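Local coordinates for protein dihydropyrimidinase (Brevibacillus agri, PDB 3SFW) that probably catalyses the zinc-dependent, reversible hydrolytic ring opening of dihydropyrimidines, at residues A[194-197]-A[198-202]; A[206-209]-A[210-214]; A[218-221]-A[222-225]; A[272-275]-A[276-279]; A[285-288]-A[289-293]. All blocks are in the same frame, centred on the assembly; numbering follows the deposited sequence.

Interaction 1 (A[194-197]-A[198-202])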
loop_
_atom_site.group_PDB
_atom_site.type_symbol
_atom_site.label_atom_id
_atom_site.label_comp_id
_atom_site.label_asym_id
_atom_site.label_seq_id
_atom_site.Cartn_x
_atom_site.Cartn_y
_atom_site.Cartn_z
ATOM N N THR A 194 -0.376 22.148 -21.140
ATOM C CA THR A 194 -1.255 22.672 -22.194
ATOM C C THR A 194 -0.487 23.664 -23.068
ATOM O O THR A 194 -0.669 23.683 -24.274
ATOM C CB THR A 194 -2.512 23.391 -21.693
ATOM O OG1 THR A 194 -2.137 24.583 -21.004
ATOM C CG2 THR A 194 -3.346 22.488 -20.787
ATOM N N LYS A 195 0.399 24.441 -22.454
ATOM C CA LYS A 195 1.212 25.388 -23.190
ATOM C C LYS A 195 2.221 24.708 -24.099
ATOM O O LYS A 195 2.405 25.117 -25.252
ATOM C CB LYS A 195 1.881 26.376 -22.235
ATOM C CG LYS A 195 0.901 27.471 -21.827
ATOM C CD LYS A 195 1.415 28.316 -20.733
ATOM C CE LYS A 195 0.398 29.405 -20.436
ATOM N NZ LYS A 195 0.619 29.973 -19.093
ATOM N N GLN A 196 2.800 23.626 -23.616
ATOM C CA GLN A 196 3.721 22.820 -24.407
ATOM C C GLN A 196 2.983 22.186 -25.588
ATOM O O GLN A 196 3.474 22.196 -26.743
ATOM C CB GLN A 196 4.337 21.740 -23.523
ATOM C CG GLN A 196 5.114 20.654 -24.254
ATOM C CD GLN A 196 5.720 19.633 -23.278
ATOM O OE1 GLN A 196 6.737 19.905 -22.621
ATOM N NE2 GLN A 196 5.065 18.475 -23.142
ATOM N N ALA A 197 1.770 21.705 -25.333
ATOM C CA ALA A 197 1.005 21.052 -26.398
ATOM C C ALA A 197 0.776 22.048 -27.531
ATOM O O ALA A 197 0.942 21.727 -28.713
ATOM C CB ALA A 197 -0.377 20.544 -25.855
ATOM N N LEU A 198 0.369 23.249 -27.168
ATOM C CA LEU A 198 0.006 24.255 -28.158
ATOM C C LEU A 198 1.251 24.707 -28.929
ATOM O O LEU A 198 1.189 24.924 -30.142
ATOM C CB LEU A 198 -0.633 25.455 -27.491
ATOM C CG LEU A 198 -2.042 25.288 -26.909
ATOM C CD1 LEU A 198 -2.442 26.626 -26.284
ATOM C CD2 LEU A 198 -3.039 24.863 -28.016
ATOM N N ALA A 199 2.371 24.828 -28.215
ATOM C CA ALA A 199 3.661 25.143 -28.839
ATOM C C ALA A 199 4.065 24.122 -29.892
ATOM O O ALA A 199 4.799 24.442 -30.828
ATOM C CB ALA A 199 4.752 25.278 -27.778
ATOM N N GLU A 200 3.624 22.884 -29.725
ATOM C CA GLU A 200 3.984 21.823 -30.657
ATOM C C GLU A 200 2.957 21.668 -31.768
ATOM O O GLU A 200 3.069 20.759 -32.581
ATOM C CB GLU A 200 4.145 20.504 -29.915
ATOM C CG GLU A 200 5.191 20.569 -28.814
ATOM C CD GLU A 200 5.562 19.206 -28.286
ATOM O OE1 GLU A 200 4.729 18.588 -27.577
ATOM O OE2 GLU A 200 6.699 18.756 -28.573
ATOM N N GLY A 201 1.951 22.540 -31.780
ATOM C CA GLY A 201 0.886 22.484 -32.785
ATOM C C GLY A 201 -0.194 21.448 -32.489
ATOM O O GLY A 201 -1.018 21.122 -33.365
ATOM N N ASN A 202 -0.217 20.943 -31.250
ATOM C CA ASN A 202 -1.200 19.931 -30.858
ATOM C C ASN A 202 -2.440 20.603 -30.287
ATOM O O ASN A 202 -2.475 20.989 -29.115
ATOM C CB ASN A 202 -0.583 18.927 -29.867
ATOM C CG ASN A 202 0.479 18.037 -30.516
ATOM O OD1 ASN A 202 0.391 17.729 -31.690
ATOM N ND2 ASN A 202 1.507 17.678 -29.762
#

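Interaction 2 (A[206-209]-A[210-214])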
loop_
_atom_site.group_PDB
_atom_site.type_symbol
_atom_site.label_atom_id
_atom_site.label_comp_id
_atom_site.label_asym_id
_atom_site.label_seq_id
_atom_site.Cartn_x
_atom_site.Cartn_y
_atom_site.Cartn_z
ATOM N N ILE A 206 -8.484 15.981 -28.391
ATOM C CA ILE A 206 -7.831 14.900 -27.631
ATOM C C ILE A 206 -6.707 15.410 -26.722
ATOM O O ILE A 206 -6.483 14.856 -25.655
ATOM C CB ILE A 206 -7.310 13.751 -28.569
ATOM C CG1 ILE A 206 -6.756 12.580 -27.772
ATOM C CG2 ILE A 206 -6.258 14.288 -29.542
ATOM C CD1 ILE A 206 -7.786 11.907 -26.872
ATOM N N TYR A 207 -6.050 16.512 -27.080
ATOM C CA TYR A 207 -4.953 17.009 -26.218
ATOM C C TYR A 207 -5.482 17.624 -24.923
ATOM O O TYR A 207 -4.716 17.780 -23.984
ATOM C CB TYR A 207 -4.022 17.998 -26.942
ATOM C CG TYR A 207 -3.292 17.290 -28.055
ATOM C CD1 TYR A 207 -3.863 17.224 -29.320
ATOM C CD2 TYR A 207 -2.204 16.474 -27.780
ATOM C CE1 TYR A 207 -3.279 16.493 -30.349
ATOM C CE2 TYR A 207 -1.602 15.697 -28.807
ATOM C CZ TYR A 207 -2.167 15.708 -30.080
ATOM O OH TYR A 207 -1.635 14.951 -31.114
ATOM N N HIS A 208 -6.795 17.836 -24.840
ATOM C CA HIS A 208 -7.392 18.204 -23.536
ATOM C C HIS A 208 -7.160 17.090 -22.509
ATOM O O HIS A 208 -6.896 17.356 -21.319
ATOM C CB HIS A 208 -8.898 18.542 -23.657
ATOM C CG HIS A 208 -9.532 18.787 -22.335
ATOM N ND1 HIS A 208 -9.389 19.977 -21.653
ATOM C CD2 HIS A 208 -10.221 17.957 -21.516
ATOM C CE1 HIS A 208 -10.001 19.881 -20.482
ATOM N NE2 HIS A 208 -10.544 18.678 -20.393
ATOM N N ALA A 209 -7.208 15.833 -22.957
ATOM C CA ALA A 209 -6.945 14.753 -22.031
ATOM C C ALA A 209 -5.453 14.577 -21.801
ATOM O O ALA A 209 -5.010 14.364 -20.678
ATOM C CB ALA A 209 -7.581 13.465 -22.510
ATOM N N TYR A 210 -4.677 14.562 -22.892
ATOM C CA TYR A 210 -3.270 14.269 -22.774
ATOM C C TYR A 210 -2.518 15.239 -21.896
ATOM O O TYR A 210 -1.473 14.888 -21.351
ATOM C CB TYR A 210 -2.612 14.207 -24.140
ATOM C CG TYR A 210 -3.117 13.086 -25.021
ATOM C CD1 TYR A 210 -2.918 13.136 -26.410
ATOM C CD2 TYR A 210 -3.736 11.963 -24.482
ATOM C CE1 TYR A 210 -3.340 12.079 -27.243
ATOM C CE2 TYR A 210 -4.192 10.914 -25.310
ATOM C CZ TYR A 210 -3.935 10.965 -26.690
ATOM O OH TYR A 210 -4.406 9.949 -27.524
ATOM N N THR A 211 -3.031 16.467 -21.763
ATOM C CA THR A 211 -2.349 17.496 -21.002
ATOM C C THR A 211 -2.822 17.520 -19.518
ATOM O O THR A 211 -2.380 18.371 -18.729
ATOM C CB THR A 211 -2.615 18.912 -21.596
ATOM O OG1 THR A 211 -4.029 19.131 -21.751
ATOM C CG2 THR A 211 -1.938 19.071 -23.000
ATOM N N ARG A 212 -3.751 16.624 -19.185
ATOM C CA ARG A 212 -4.160 16.442 -17.762
ATOM C C ARG A 212 -4.054 14.992 -17.299
ATOM O O ARG A 212 -5.082 14.366 -16.997
ATOM C CB ARG A 212 -5.606 16.918 -17.565
ATOM C CG ARG A 212 -5.950 18.152 -18.393
ATOM C CD ARG A 212 -7.444 18.489 -18.280
ATOM N NE ARG A 212 -7.779 19.185 -17.032
ATOM C CZ ARG A 212 -7.793 20.521 -16.885
ATOM N NH1 ARG A 212 -7.497 21.332 -17.922
ATOM N NH2 ARG A 212 -8.193 21.070 -15.728
ATOM N N PRO A 213 -2.823 14.440 -17.204
ATOM C CA PRO A 213 -2.729 12.995 -16.953
ATOM C C PRO A 213 -3.246 12.603 -15.578
ATOM O O PRO A 213 -3.311 13.453 -14.666
ATOM C CB PRO A 213 -1.225 12.706 -17.027
ATOM C CG PRO A 213 -0.581 13.938 -17.576
ATOM C CD PRO A 213 -1.493 15.078 -17.248
ATOM N N PRO A 214 -3.621 11.334 -15.412
ATOM C CA PRO A 214 -4.246 10.941 -14.129
ATOM C C PRO A 214 -3.344 11.155 -12.931
ATOM O O PRO A 214 -3.824 11.357 -11.819
ATOM C CB PRO A 214 -4.568 9.442 -14.318
ATOM C CG PRO A 214 -3.931 9.052 -15.618
ATOM C CD PRO A 214 -3.674 10.267 -16.428
#

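Interaction 3 (A[218-221]-A[222-225])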
loop_
_atom_site.group_PDB
_atom_site.type_symbol
_atom_site.label_atom_id
_atom_site.label_comp_id
_atom_site.label_asym_id
_atom_site.label_seq_id
_atom_site.Cartn_x
_atom_site.Cartn_y
_atom_site.Cartn_z
ATOM N N GLY A 218 -4.203 12.413 -9.262
ATOM C CA GLY A 218 -3.759 11.673 -8.069
ATOM C C GLY A 218 -2.974 12.591 -7.121
ATOM O O GLY A 218 -3.138 12.539 -5.881
ATOM N N GLU A 219 -2.021 13.325 -7.679
ATOM C CA GLU A 219 -1.176 14.175 -6.826
ATOM C C GLU A 219 -1.997 15.205 -6.028
ATOM O O GLU A 219 -1.876 15.312 -4.805
ATOM C CB GLU A 219 -0.119 14.915 -7.653
ATOM C CG GLU A 219 0.874 15.742 -6.774
ATOM C CD GLU A 219 0.275 17.044 -6.277
ATOM O OE1 GLU A 219 -0.406 17.756 -7.064
ATOM O OE2 GLU A 219 0.424 17.301 -5.043
ATOM N N ALA A 220 -2.900 15.881 -6.705
ATOM C CA ALA A 220 -3.680 16.928 -6.016
ATOM C C ALA A 220 -4.641 16.295 -5.017
ATOM O O ALA A 220 -4.935 16.878 -3.967
ATOM C CB ALA A 220 -4.432 17.791 -7.042
ATOM N N THR A 221 -5.182 15.119 -5.369
ATOM C CA THR A 221 -6.036 14.390 -4.395
ATOM C C THR A 221 -5.214 14.107 -3.146
ATOM O O THR A 221 -5.675 14.329 -2.010
ATOM C CB THR A 221 -6.581 13.061 -5.028
ATOM O OG1 THR A 221 -7.369 13.412 -6.175
ATOM C CG2 THR A 221 -7.428 12.320 -4.014
ATOM N N GLY A 222 -4.022 13.534 -3.323
ATOM C CA GLY A 222 -3.188 13.228 -2.148
ATOM C C GLY A 222 -2.818 14.465 -1.322
ATOM O O GLY A 222 -2.702 14.388 -0.092
ATOM N N ARG A 223 -2.545 15.562 -2.022
ATOM C CA ARG A 223 -2.192 16.824 -1.355
ATOM C C ARG A 223 -3.380 17.323 -0.544
ATOM O O ARG A 223 -3.224 17.708 0.630
ATOM C CB ARG A 223 -1.757 17.868 -2.381
ATOM C CG ARG A 223 -1.474 19.261 -1.762
ATOM C CD ARG A 223 -0.450 20.008 -2.646
ATOM N NE ARG A 223 -0.684 19.765 -4.080
ATOM C CZ ARG A 223 -1.391 20.544 -4.890
ATOM N NH1 ARG A 223 -1.623 20.155 -6.141
ATOM N NH2 ARG A 223 -1.791 21.759 -4.470
ATOM N N ALA A 224 -4.574 17.299 -1.138
ATOM C CA ALA A 224 -5.744 17.784 -0.380
ATOM C C ALA A 224 -5.979 16.873 0.842
ATOM O O ALA A 224 -6.312 17.351 1.945
ATOM C CB ALA A 224 -6.962 17.812 -1.285
ATOM N N ILE A 225 -5.718 15.577 0.679
ATOM C CA ILE A 225 -5.924 14.630 1.768
ATOM C C ILE A 225 -4.920 14.878 2.910
ATOM O O ILE A 225 -5.306 14.933 4.071
ATOM C CB ILE A 225 -5.774 13.171 1.263
ATOM C CG1 ILE A 225 -7.060 12.759 0.565
ATOM C CG2 ILE A 225 -5.378 12.236 2.436
ATOM C CD1 ILE A 225 -6.919 11.492 -0.275
#

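Interaction 4 (A[272-275]-A[276-279])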
loop_
_atom_site.group_PDB
_atom_site.type_symbol
_atom_site.label_atom_id
_atom_site.label_comp_id
_atom_site.label_asym_id
_atom_site.label_seq_id
_atom_site.Cartn_x
_atom_site.Cartn_y
_atom_site.Cartn_z
ATOM N N ILE A 272 -11.625 7.868 -22.675
ATOM C CA ILE A 272 -10.804 8.894 -23.288
ATOM C C ILE A 272 -10.945 8.805 -24.820
ATOM O O ILE A 272 -10.776 9.791 -25.510
ATOM C CB ILE A 272 -9.328 8.682 -22.888
ATOM C CG1 ILE A 272 -8.436 9.839 -23.370
ATOM C CG2 ILE A 272 -8.786 7.273 -23.355
ATOM C CD1 ILE A 272 -6.979 9.713 -22.883
ATOM N N THR A 273 -11.278 7.626 -25.354
ATOM C CA THR A 273 -11.437 7.536 -26.818
ATOM C C THR A 273 -12.537 8.445 -27.413
ATOM O O THR A 273 -12.518 8.757 -28.619
ATOM C CB THR A 273 -11.632 6.067 -27.351
ATOM O OG1 THR A 273 -12.836 5.498 -26.820
ATOM C CG2 THR A 273 -10.410 5.192 -27.009
ATOM N N ALA A 274 -13.508 8.862 -26.601
ATOM C CA ALA A 274 -14.592 9.720 -27.122
ATOM C C ALA A 274 -14.005 11.061 -27.632
ATOM O O ALA A 274 -14.620 11.742 -28.457
ATOM C CB ALA A 274 -15.661 9.988 -26.039
ATOM N N LEU A 275 -12.873 11.466 -27.065
ATOM C CA LEU A 275 -12.312 12.768 -27.407
ATOM C C LEU A 275 -11.667 12.725 -28.784
ATOM O O LEU A 275 -11.234 13.772 -29.291
ATOM C CB LEU A 275 -11.269 13.228 -26.382
ATOM C CG LEU A 275 -12.037 13.894 -25.220
ATOM C CD1 LEU A 275 -12.073 12.913 -24.074
ATOM C CD2 LEU A 275 -11.427 15.198 -24.781
ATOM N N GLU A 276 -11.480 11.507 -29.298
ATOM C CA GLU A 276 -10.825 11.330 -30.614
ATOM C C GLU A 276 -11.818 11.442 -31.753
ATOM O O GLU A 276 -11.416 11.382 -32.932
ATOM C CB GLU A 276 -10.123 9.969 -30.715
ATOM C CG GLU A 276 -9.003 9.713 -29.738
ATOM C CD GLU A 276 -8.664 8.198 -29.685
ATOM O OE1 GLU A 276 -8.988 7.467 -30.649
ATOM O OE2 GLU A 276 -8.104 7.737 -28.693
ATOM N N LYS A 277 -13.106 11.588 -31.436
ATOM C CA LYS A 277 -14.113 11.609 -32.512
ATOM C C LYS A 277 -13.801 12.748 -33.464
ATOM O O LYS A 277 -13.527 13.864 -33.035
ATOM C CB LYS A 277 -15.547 11.729 -31.999
ATOM C CG LYS A 277 -16.060 10.541 -31.200
ATOM C CD LYS A 277 -17.371 10.949 -30.503
ATOM C CE LYS A 277 -17.910 9.830 -29.595
ATOM N NZ LYS A 277 -18.398 8.642 -30.390
ATOM N N PRO A 278 -13.822 12.461 -34.781
ATOM C CA PRO A 278 -13.351 13.443 -35.766
ATOM C C PRO A 278 -14.347 14.612 -36.023
ATOM O O PRO A 278 -15.468 14.645 -35.463
ATOM C CB PRO A 278 -13.170 12.585 -37.037
ATOM C CG PRO A 278 -14.269 11.545 -36.926
ATOM C CD PRO A 278 -14.418 11.263 -35.407
ATOM N N ASP A 279 -13.915 15.590 -36.824
ATOM C CA ASP A 279 -14.819 16.655 -37.253
ATOM C C ASP A 279 -15.189 17.519 -36.038
ATOM O O ASP A 279 -16.340 17.943 -35.923
ATOM C CB ASP A 279 -16.140 16.074 -37.790
ATOM C CG ASP A 279 -15.985 15.336 -39.106
ATOM O OD1 ASP A 279 -15.259 15.832 -39.986
ATOM O OD2 ASP A 279 -16.658 14.291 -39.269
#

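Interaction 5 (A[285-288]-A[289-293])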
loop_
_atom_site.group_PDB
_atom_site.type_symbol
_atom_site.label_atom_id
_atom_site.label_comp_id
_atom_site.label_asym_id
_atom_site.label_seq_id
_atom_site.Cartn_x
_atom_site.Cartn_y
_atom_site.Cartn_z
ATOM N N TYR A 285 -16.962 16.166 -25.601
ATOM C CA TYR A 285 -16.554 15.370 -24.424
ATOM C C TYR A 285 -15.458 16.046 -23.627
ATOM O O TYR A 285 -14.821 15.404 -22.778
ATOM C CB TYR A 285 -16.075 13.957 -24.870
ATOM C CG TYR A 285 -17.197 13.202 -25.521
ATOM C CD1 TYR A 285 -18.090 12.462 -24.743
ATOM C CD2 TYR A 285 -17.471 13.355 -26.905
ATOM C CE1 TYR A 285 -19.207 11.843 -25.314
ATOM C CE2 TYR A 285 -18.573 12.707 -27.491
ATOM C CZ TYR A 285 -19.445 11.960 -26.671
ATOM O OH TYR A 285 -20.580 11.345 -27.186
ATOM N N VAL A 286 -15.228 17.333 -23.900
ATOM C CA VAL A 286 -14.179 18.084 -23.188
ATOM C C VAL A 286 -14.766 18.663 -21.868
ATOM O O VAL A 286 -15.731 19.389 -21.892
ATOM C CB VAL A 286 -13.642 19.250 -24.081
ATOM C CG1 VAL A 286 -12.851 20.291 -23.222
ATOM C CG2 VAL A 286 -12.748 18.652 -25.177
ATOM N N TRP A 287 -14.271 18.126 -20.763
ATOM C CA TRP A 287 -14.614 18.549 -19.379
ATOM C C TRP A 287 -13.464 18.037 -18.544
ATOM O O TRP A 287 -12.605 17.296 -19.059
ATOM C CB TRP A 287 -15.938 17.921 -18.892
ATOM C CG TRP A 287 -16.083 16.444 -19.194
ATOM C CD1 TRP A 287 -15.378 15.422 -18.637
ATOM C CD2 TRP A 287 -17.082 15.845 -20.048
ATOM N NE1 TRP A 287 -15.871 14.193 -19.116
ATOM C CE2 TRP A 287 -16.907 14.444 -19.983
ATOM C CE3 TRP A 287 -18.075 16.378 -20.913
ATOM C CZ2 TRP A 287 -17.695 13.553 -20.751
ATOM C CZ3 TRP A 287 -18.904 15.505 -21.603
ATOM C CH2 TRP A 287 -18.739 14.103 -21.486
ATOM N N SER A 288 -13.367 18.489 -17.285
ATOM C CA SER A 288 -12.144 18.216 -16.507
ATOM C C SER A 288 -12.561 17.695 -15.146
ATOM O O SER A 288 -13.571 18.128 -14.649
ATOM C CB SER A 288 -11.343 19.503 -16.302
ATOM O OG SER A 288 -10.927 20.023 -17.570
ATOM N N PRO A 289 -11.830 16.731 -14.580
ATOM C CA PRO A 289 -10.749 15.954 -15.191
ATOM C C PRO A 289 -11.209 15.284 -16.441
ATOM O O PRO A 289 -12.398 15.083 -16.656
ATOM C CB PRO A 289 -10.414 14.892 -14.131
ATOM C CG PRO A 289 -11.650 14.813 -13.271
ATOM C CD PRO A 289 -12.177 16.215 -13.233
ATOM N N PRO A 290 -10.253 14.989 -17.340
ATOM C CA PRO A 290 -10.689 14.461 -18.637
ATOM C C PRO A 290 -11.180 13.021 -18.515
ATOM O O PRO A 290 -10.824 12.303 -17.578
ATOM C CB PRO A 290 -9.393 14.510 -19.469
ATOM C CG PRO A 290 -8.268 14.331 -18.433
ATOM C CD PRO A 290 -8.799 15.040 -17.163
ATOM N N LEU A 291 -11.861 12.549 -19.543
ATOM C CA LEU A 291 -12.166 11.118 -19.667
ATOM C C LEU A 291 -10.864 10.313 -19.661
ATOM O O LEU A 291 -9.815 10.832 -20.076
ATOM C CB LEU A 291 -12.951 10.895 -20.976
ATOM C CG LEU A 291 -14.364 11.466 -20.949
ATOM C CD1 LEU A 291 -15.086 11.152 -22.282
ATOM C CD2 LEU A 291 -15.158 10.851 -19.776
ATOM N N ARG A 292 -10.938 9.082 -19.144
ATOM C CA ARG A 292 -9.777 8.259 -18.784
ATOM C C ARG A 292 -9.779 6.973 -19.613
ATOM O O ARG A 292 -10.806 6.579 -20.207
ATOM C CB ARG A 292 -9.848 7.860 -17.296
ATOM C CG ARG A 292 -9.943 9.065 -16.340
ATOM C CD ARG A 292 -8.713 10.025 -16.596
ATOM N NE ARG A 292 -8.521 10.986 -15.479
ATOM C CZ ARG A 292 -7.587 11.937 -15.477
ATOM N NH1 ARG A 292 -6.710 12.039 -16.501
ATOM N NH2 ARG A 292 -7.454 12.741 -14.423
ATOM N N GLU A 293 -8.661 6.277 -19.580
ATOM C CA GLU A 293 -8.595 4.931 -20.177
ATOM C C GLU A 293 -9.698 4.090 -19.547
ATOM O O GLU A 293 -9.937 4.174 -18.348
ATOM C CB GLU A 293 -7.234 4.313 -19.893
ATOM C CG GLU A 293 -6.118 4.974 -20.697
ATOM C CD GLU A 293 -4.700 4.485 -20.330
ATOM O OE1 GLU A 293 -4.459 3.937 -19.226
ATOM O OE2 GLU A 293 -3.768 4.910 -21.035
HETATM O O HOH W 1 -12.808 15.028 -21.079
#

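Interaction 1 (A[194-197]-A[198-202])
Gln196 and Glu200, one turn apart where helix 187-199 ends, run side by side and point the same way. CG of Gln196 lies 3.9 Å from OE1 of Glu200, and the amide and carboxylate planes are turned 56° from each other. With its CG anti to the backbone N (chi1 169°), Gln196 extends outward from the helix, while Glu200 first rests its own CG against O of Gln196, at 3.1 Å. Leu198 leans back similarly, its branch carbon CG 3.4 Å from O of Thr194. Past the final turn Asn202 swings its CB to within 4.3 Å of CB of Ala197, the methyl that also packs on Thr211. Asn202 N donates to O of Ala197 at 2.9 Å and Gly201 N to O of Leu198 at 3.0 Å, the two return bonds of a Schellman motif, with Gly201 at positive phi (81°). The polar ends of Thr194 and Lys195 turn back to Asp191, the first to its backbone O and the second to its carboxylate in a salt bridge. Termination of this helix therefore rests on main-chain bonds closed around a glycine, whereas the Gln196 and Glu200 side chains meet by van der Waals contact alone.

Interaction 2 (A[206-209]-A[210-214])
Tyr207 O takes the N-H of Thr211 at 3.1 Å as helix 206-210 runs out, and Arg212 N then bonds O of Ala209 over a shorter loop. The hydroxyl of Thr211 grips the same oxygen of Tyr207: OG1 sits 2.7 Å from it in the carbonyl plane, brought there by a chi1 of 52° that sets OG1 between the backbone N and the carbonyl carbon. With a valine here the hydroxyl is gone, and Tyr207 O, left with one of these two donors, would probably hold the end of the helix less firmly. On the outer side, Tyr210 lies with one face over CG1 of Ile206, a CH-pi contact 3.8 Å from the ring centroid. Its edge meets the face of Tyr207 in an offset edge-to-face pair, planes at 81°. Farther inward, CD of Arg212 lies over one face of the His208 imidazole, toward its rim, 3.9 Å from the centroid. The bend at chi3 turns the guanidinium to within 21° of the ring plane; it forms a salt bridge with Glu185, while His208 NE2 bonds O of Trp287. The chemistry is thus divided: aromatic and aliphatic packing outside, and within, a guanidinium beside a hydrogen-bonded imidazole, probably balanced by Glu185.

Interaction 3 (A[218-221]-A[222-225])
Glu219 and Arg223 form an i to i+4 salt bridge on helix 214-230, one of the outer helices of the TIM-type barrel, which packs on strand 234-237 and helix 243-254. The charged contact is a two-pronged, side-on grip. Arg223 NH1 reaches OE1 of Glu219 at 2.8 Å and NE reaches OE2 at 2.9 Å, each N-H aimed almost straight at 173°. Both oxygens use their syn lone pairs, and the carboxylate and guanidinium are nearly coplanar, 7° apart. The glutamate bends at chi2 (-77°) to bring both carboxylate oxygens, edge-on, to the guanidinium, and the arginine bends at chi3 to bring NE and NH1 round to it. Asn186 also donates to OE1, and Asp163 takes NH2 in a second salt bridge. The same two residues of a neighbouring subunit pack against this pair reciprocally, so the pair lies at the subunit boundary. A methionine in place of Arg223 is likely to leave the buried carboxylate of Glu219 without this charge partner and less firmly held in rotation, with Asn186 still on OE1. Backbone bonds are regular: Gly222 N to Gly218 O, Arg223 N to Glu219 O, Ala224 N to Ala220 O and Ile225 N to Thr221 O. Apolar contact fills the remainder, on the side facing helix 243-254. Thr221 and Ile225 point the same way there, with CG2 of Thr221 3.9 Å from CD1 of Ile225.

Interaction 4 (A[272-275]-A[276-279])
Lys277 lays the aliphatic part of its side chain along Ala274, three residues back. CG stands anti to its own carbonyl carbon (chi1 -66°), which turns the chain back over the preceding turn. CB starts 3.7 Å from O of Ala274. CG comes closer, to 3.3 Å from the same oxygen, and CD keeps alongside it at 3.5 Å. CE draws away from the oxygen and passes the methyl of Ala274, CE to CB 4.2 Å, while also packing on the ring of Tyr285. Chi4 (-69°) then bends the chain, turning NZ out of its line. An acetate, probably from the crystallisation liquor, lies about 3 Å from this side chain, nearest atom to nearest atom, as might be expected beside a cationic group. Glu276 takes another direction: its chain crosses Thr273, with OE2 3.8 Å from CG2, a van der Waals contact, and the hydroxyl of Thr273 is engaged instead by Asp271. Beneath these side chains Glu276 N donates to O of Thr273 at 3.0 Å, whereas the bond from Lys277 N to Ala274 O is weak. Leu275 turns inward onto Val286, Leu291 and Ile206. Successive bonds from residue i+3 to residue i, starting with Leu275 N to Ile272 O, are the mark of a short 3-10 helix, here a surface turn in the long connection between helices 265-269 and 295-305.

Interaction 5 (A[285-288]-A[289-293])
The cis-proline turn at Ser288 and Pro289, beside the dizinc site, doubles the chain back and sets Trp287 and Tyr285 against Leu291. The isobutyl group of Leu291 comes to the edge of the indole, near its plane, with CD2 3.5 Å from NE1 of Trp287. The other branch, CD1, reaches CB of Tyr285 at 3.9 Å. Trp287 has chi1 at 45°, which puts CG between its backbone N and carbonyl carbon and folds the ring back so that O of Tyr285 stands over the centre of one face. At the indole edge, CD1 of Trp287 also lies 3.6 Å from O of Pro289. NE1 is buried here against carbon and has no hydrogen-bonding partner in the model, a likely energetic cost. In fold terms this is part of the connection between strand 258-263 of the TIM-type barrel and helix 295-305, and a beta-alpha loop of this kind commonly borders the active site in amidohydrolases. The side chain of Pro289 is about 5 Å from a zinc ion and touches His239, a zinc ligand. A single water spans the mouth of the turn: it donates to O of Tyr285 at 2.7 Å and to O of Trp287 at 3.0 Å, and accepts from Leu291 N at 3.1 Å. The carbonyl of Trp287 has a further neighbour, since CA of Pro290 makes a CA-H...O contact with O of Trp287 at 3.4 Å. Ser288 OG turns the other way, to Asn337, and Arg292 holds Glu217 in a salt bridge.

Five local contacts illustrate how chemistry follows depth. Interactions 1 and 4 lie at the surface and depend mostly on backbone bonds, one ending an alpha helix and the other forming a 3-10 turn. Interactions 3 and 5 are buried: the first is governed by paired charges at a subunit boundary, the second by apolar contact and one bridging water near the metals. Interaction 2 is intermediate and joins three of the others. Thr211 packs on helix 187-199 of interaction 1, Ile206 on Leu275 of interaction 4, and helix 206-210 meets the loop of interaction 5. Interactions 4 and 5 share one connection, linked by Ile272 N to Arg292 O; interaction 3 merely adjoins interaction 2 in sequence.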